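Local coordinates for protein lyase/mutase (Burkholderia cenocepacia, PDB 4LSB) that belongs to the phosphoenolpyruvate phosphomutase family of TIM-barrel lyases and mutases and binds a magnesium ion, at residues D176-R181 with L193-I198; A206-V211 with L234-V239. One frame throughout, in Å; residues are numbered along the deposited sequence.

Contact 1: residues D176-R181 with L193-I198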
loop_
_atom_site.group_PDB
_atom_site.type_symbol
_atom_site.label_atom_id
_atom_site.label_comp_id
_atom_site.label_asym_id
_atom_site.label_seq_id
_atom_site.Cartn_x
_atom_site.Cartn_y
_atom_site.Cartn_z
ATOM N N ASP B 176 18.218 10.060 31.491
ATOM C CA ASP B 176 19.151 9.248 32.199
ATOM C C ASP B 176 18.742 7.773 32.369
ATOM O O ASP B 176 19.587 6.925 32.254
ATOM C CB ASP B 176 19.486 9.911 33.511
ATOM C CG ASP B 176 20.244 11.187 33.291
ATOM O OD1 ASP B 176 21.495 11.128 33.162
ATOM O OD2 ASP B 176 19.577 12.246 33.194
ATOM N N ASP B 177 17.465 7.468 32.616
ATOM C CA ASP B 177 17.032 6.054 32.642
ATOM C C ASP B 177 17.165 5.446 31.246
ATOM O O ASP B 177 17.579 4.298 31.070
ATOM C CB ASP B 177 15.574 5.873 33.078
ATOM C CG ASP B 177 15.221 4.369 33.348
ATOM O OD1 ASP B 177 15.815 3.811 34.273
ATOM O OD2 ASP B 177 14.362 3.747 32.653
ATOM N N THR B 178 16.784 6.238 30.262
ATOM C CA THR B 178 16.796 5.790 28.888
ATOM C C THR B 178 18.231 5.444 28.477
ATOM O O THR B 178 18.463 4.378 27.924
ATOM C CB THR B 178 16.136 6.822 27.997
ATOM O OG1 THR B 178 14.778 7.034 28.417
ATOM C CG2 THR B 178 16.135 6.341 26.533
ATOM N N ILE B 179 19.194 6.334 28.735
ATOM C CA ILE B 179 20.616 6.030 28.448
ATOM C C ILE B 179 21.086 4.817 29.197
ATOM O O ILE B 179 21.793 3.986 28.642
ATOM C CB ILE B 179 21.534 7.262 28.662
ATOM C CG1 ILE B 179 21.402 8.217 27.473
ATOM C CG2 ILE B 179 22.994 6.922 28.837
ATOM C CD1 ILE B 179 21.835 9.634 27.812
ATOM N N ALA B 180 20.687 4.680 30.453
ATOM C CA ALA B 180 21.189 3.574 31.260
ATOM C C ALA B 180 20.704 2.270 30.681
ATOM O O ALA B 180 21.437 1.311 30.602
ATOM C CB ALA B 180 20.764 3.710 32.703
ATOM N N ARG B 181 19.441 2.213 30.300
ATOM C CA ARG B 181 18.889 1.003 29.632
ATOM C C ARG B 181 19.673 0.666 28.358
ATOM O O ARG B 181 20.081 -0.498 28.114
ATOM C CB ARG B 181 17.424 1.240 29.311
ATOM C CG ARG B 181 16.517 1.133 30.550
ATOM C CD ARG B 181 15.060 1.429 30.203
ATOM N NE ARG B 181 14.222 1.174 31.380
ATOM C CZ ARG B 181 13.769 -0.016 31.767
ATOM N NH1 ARG B 181 14.017 -1.112 31.059
ATOM N NH2 ARG B 181 13.033 -0.111 32.865
ATOM N N LEU B 193 21.573 0.618 19.096
ATOM C CA LEU B 193 20.721 1.061 20.201
ATOM C C LEU B 193 19.754 2.151 19.700
ATOM O O LEU B 193 20.106 2.987 18.913
ATOM C CB LEU B 193 21.540 1.618 21.382
ATOM C CG LEU B 193 22.393 0.630 22.174
ATOM C CD1 LEU B 193 21.586 -0.567 22.676
ATOM C CD2 LEU B 193 23.572 0.207 21.315
ATOM N N TYR B 194 18.529 2.138 20.191
ATOM C CA TYR B 194 17.498 3.027 19.627
ATOM C C TYR B 194 16.470 3.415 20.709
ATOM O O TYR B 194 15.843 2.533 21.295
ATOM C CB TYR B 194 16.844 2.316 18.456
ATOM C CG TYR B 194 15.579 2.894 17.759
ATOM C CD1 TYR B 194 15.211 4.231 17.807
ATOM C CD2 TYR B 194 14.811 2.058 16.973
ATOM C CE1 TYR B 194 14.077 4.692 17.138
ATOM C CE2 TYR B 194 13.696 2.506 16.318
ATOM C CZ TYR B 194 13.336 3.828 16.407
ATOM O OH TYR B 194 12.208 4.204 15.702
ATOM N N ALA B 195 16.328 4.728 20.943
ATOM C CA ALA B 195 15.276 5.278 21.838
ATOM C C ALA B 195 14.289 6.171 21.066
ATOM O O ALA B 195 14.536 7.343 20.906
ATOM C CB ALA B 195 15.923 6.077 22.945
ATOM N N PRO B 196 13.182 5.612 20.577
ATOM C CA PRO B 196 12.285 6.435 19.791
ATOM C C PRO B 196 11.645 7.517 20.662
ATOM O O PRO B 196 11.410 7.304 21.853
ATOM C CB PRO B 196 11.266 5.443 19.244
ATOM C CG PRO B 196 11.367 4.258 20.126
ATOM C CD PRO B 196 12.725 4.215 20.656
ATOM N N GLY B 197 11.430 8.691 20.083
ATOM C CA GLY B 197 10.933 9.819 20.906
ATOM C C GLY B 197 11.933 10.843 21.378
ATOM O O GLY B 197 11.548 11.970 21.656
ATOM N N ILE B 198 13.211 10.489 21.497
ATOM C CA ILE B 198 14.261 11.484 21.706
ATOM C C ILE B 198 14.569 12.243 20.391
ATOM O O ILE B 198 15.060 11.674 19.405
ATOM C CB ILE B 198 15.548 10.880 22.268
ATOM C CG1 ILE B 198 15.246 10.018 23.481
ATOM C CG2 ILE B 198 16.519 11.985 22.657
ATOM C CD1 ILE B 198 16.477 9.670 24.280
#
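Thr178 meets Ala195 and Ile198 in a small, buried, apolar contact at the C-terminal end of a TIM-barrel strand. It lies within the beta-alpha-beta unit made of strand 160-164, helix 175-187 and strand 192-194: the first turn of the helix packs against the chain as it leaves the second strand. Thr178 alone carries the helix side of this contact. With chi1 at -59°, OG1 sits beside the backbone N and CG2 is left anti to that nitrogen, a setting that sends the methyl across to the loop and turns the hydroxyl back to Asp174 and Asn167. CG2 reaches CB of Ala195 at 3.6 Å. The end of Ile198 comes to the same methyl, the two side chains meeting tip to tip.

The hydroxyl OG1 of Thr178 is bonded to the carbonyl O of Asp174, one turn earlier, and to ND2 of Asn167. The same amide nitrogen also reaches OD2 of Asp177, so Asn167 ties two neighbouring residues of the helix together. Arg181 NE adds a salt bridge to the same OD2 of Asp177, at 2.9 Å. The carboxylate oxygen lies in the guanidinium plane and is approached on its syn side, 30° out of the carboxylate plane.

On the loop side, Ala195 to Ile198 form a type II turn, with Pro196 second and Gly197 third at a positive phi of 100°. The turn brings Ile198 back beside Ala195, so both can face the helix, and CD1 of Ile198 ends 4.0 Å from CG2 of Thr178.

Contact 2: residues A206-V211 with L234-V239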
loop_
_atom_site.group_PDB
_atom_site.type_symbol
_atom_site.label_atom_id
_atom_site.label_comp_id
_atom_site.label_asym_id
_atom_site.label_seq_id
_atom_site.Cartn_x
_atom_site.Cartn_y
_atom_site.Cartn_z
ATOM N N ALA B 206 24.134 13.287 23.600
ATOM C CA ALA B 206 24.436 12.646 24.887
ATOM C C ALA B 206 24.214 11.140 24.833
ATOM O O ALA B 206 24.936 10.390 25.465
ATOM C CB ALA B 206 23.573 13.231 25.979
ATOM N N VAL B 207 23.152 10.736 24.177
ATOM C CA VAL B 207 22.935 9.288 23.897
ATOM C C VAL B 207 24.108 8.673 23.120
ATOM O O VAL B 207 24.641 7.668 23.547
ATOM C CB VAL B 207 21.627 9.010 23.125
ATOM C CG1 VAL B 207 21.489 7.534 22.857
ATOM C CG2 VAL B 207 20.468 9.425 23.991
ATOM N N THR B 208 24.500 9.276 22.012
ATOM C CA THR B 208 25.528 8.646 21.175
ATOM C C THR B 208 26.877 8.625 21.909
ATOM O O THR B 208 27.656 7.659 21.795
ATOM C CB THR B 208 25.668 9.371 19.819
ATOM O OG1 THR B 208 26.149 10.713 20.012
ATOM C CG2 THR B 208 24.312 9.482 19.097
ATOM N N ARG B 209 27.192 9.709 22.623
ATOM C CA ARG B 209 28.448 9.723 23.392
ATOM C C ARG B 209 28.507 8.628 24.472
ATOM O O ARG B 209 29.528 7.921 24.620
ATOM C CB ARG B 209 28.687 11.106 24.040
ATOM C CG ARG B 209 30.164 11.399 24.344
ATOM C CD ARG B 209 30.334 12.798 24.993
ATOM N NE ARG B 209 29.656 12.724 26.273
ATOM C CZ ARG B 209 30.200 12.252 27.392
ATOM N NH1 ARG B 209 31.495 11.910 27.445
ATOM N NH2 ARG B 209 29.464 12.173 28.483
ATOM N N ALA B 210 27.445 8.518 25.248
ATOM C CA ALA B 210 27.371 7.504 26.309
ATOM C C ALA B 210 27.309 6.066 25.781
ATOM O O ALA B 210 27.836 5.174 26.394
ATOM C CB ALA B 210 26.151 7.729 27.189
ATOM N N VAL B 211 26.604 5.842 24.689
ATOM C CA VAL B 211 26.423 4.494 24.162
ATOM C C VAL B 211 27.666 4.026 23.383
ATOM O O VAL B 211 28.093 2.892 23.547
ATOM C CB VAL B 211 25.150 4.441 23.324
ATOM C CG1 VAL B 211 25.102 3.189 22.471
ATOM C CG2 VAL B 211 23.957 4.490 24.199
ATOM N N LEU B 234 25.874 14.815 15.308
ATOM C CA LEU B 234 25.526 14.420 16.676
ATOM C C LEU B 234 25.986 12.965 17.001
ATOM O O LEU B 234 25.769 12.453 18.096
ATOM C CB LEU B 234 24.029 14.587 16.868
ATOM C CG LEU B 234 23.495 15.985 16.618
ATOM C CD1 LEU B 234 21.980 15.984 16.530
ATOM C CD2 LEU B 234 23.950 16.926 17.724
ATOM N N GLY B 235 26.603 12.295 16.044
ATOM C CA GLY B 235 27.183 10.987 16.283
ATOM C C GLY B 235 26.264 9.812 16.015
ATOM O O GLY B 235 26.611 8.664 16.320
ATOM N N VAL B 236 25.110 10.097 15.426
ATOM C CA VAL B 236 24.169 9.085 15.011
ATOM C C VAL B 236 24.715 8.285 13.858
ATOM O O VAL B 236 25.389 8.826 12.963
ATOM C CB VAL B 236 22.824 9.730 14.599
ATOM C CG1 VAL B 236 21.806 8.673 14.185
ATOM C CG2 VAL B 236 22.252 10.492 15.789
ATOM N N LYS B 237 24.421 6.978 13.867
ATOM C CA LYS B 237 24.846 6.114 12.773
ATOM C C LYS B 237 23.746 5.768 11.745
ATOM O O LYS B 237 24.027 5.586 10.574
ATOM C CB LYS B 237 25.401 4.821 13.362
ATOM C CG LYS B 237 26.001 3.871 12.330
ATOM C CD LYS B 237 27.055 4.484 11.429
ATOM C CE LYS B 237 28.217 5.048 12.254
ATOM N NZ LYS B 237 29.285 5.544 11.347
ATOM N N ARG B 238 22.532 5.611 12.211
ATOM C CA ARG B 238 21.399 5.140 11.391
ATOM C C ARG B 238 20.177 5.978 11.640
ATOM O O ARG B 238 19.849 6.281 12.764
ATOM C CB ARG B 238 21.067 3.689 11.706
ATOM C CG ARG B 238 20.313 2.974 10.592
ATOM C CD ARG B 238 20.293 1.464 10.866
ATOM N NE ARG B 238 19.325 1.135 11.896
ATOM C CZ ARG B 238 19.231 -0.000 12.597
ATOM N NH1 ARG B 238 20.054 -0.984 12.450
ATOM N NH2 ARG B 238 18.223 -0.163 13.429
ATOM N N VAL B 239 19.469 6.322 10.571
ATOM C CA VAL B 239 18.285 7.100 10.699
ATOM C C VAL B 239 17.149 6.395 9.958
ATOM O O VAL B 239 17.228 6.105 8.772
ATOM C CB VAL B 239 18.478 8.501 10.094
ATOM C CG1 VAL B 239 17.228 9.341 10.344
ATOM C CG2 VAL B 239 19.688 9.174 10.699
#
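Thr208 of helix 201-211 bonds to Leu234 and packs on Gly235 and Val236, the residues that lead from helix 228-233 into strand 238-240. The polar part is a single hydrogen bond from the Thr208 hydroxyl, OG1, to the carbonyl O of Leu234, 2.6 Å long. The hydroxyl lies in the carbonyl plane, and the angle at the acceptor is 155°. OG1 sits between the backbone N and the carbonyl carbon of Thr208 (chi1 65°), which turns it to the loop while it is also hydrogen-bonded to Ala205 O, in the preceding turn of its own helix. Two carbonyl oxygens thus share one hydroxyl proton, with Leu234 O the partner across the contact.

The apolar part belongs to the methyl of the same side chain. CG2 of Thr208 lies against the backbone of the loop, 3.7 Å from the carbonyl carbon of Gly235, and meets CG2 of Val236 at 4.0 Å. Val236 also rests on Ile204 and Leu231, so the methyl pair is the margin of a larger apolar patch between the two helices. Leu234 adds to that patch through Ala201, Ile204 and Ala205.

The backbone explains the close approach. Gly235, at a positive phi of 91°, has no side chain to hold the helix off, and its CA lies 5.7 Å from that of Thr208. At Gly235 helix 228-233 ends, with two backbone bonds running back into its last turn. The arrangement is a Schellman motif at a helix C-terminus, here packed on the neighbouring outer helix of the TIM barrel.

In the fold
Contact 1 and contact 2 follow one another along the chain, their centres about 11 Å apart, and helix 201-211 joins them. Ile179 packs on this helix, its CG2 3.7 Å from CB of Ala210 and its CG1 3.8 Å from CG2 of Val207. Leu193 CD2 reaches CG1 of Val211 at 3.5 Å, carrying the packing in to the sheet. Contact 1 lies where strand 192-194 ends, and contact 2 where the chain enters strand 238-240, at the other end of the barrel. The magnesium site, with Ser58 and Glu97, follows strands 54-55 and 92-95, and so belongs to the same barrel end as contact 1.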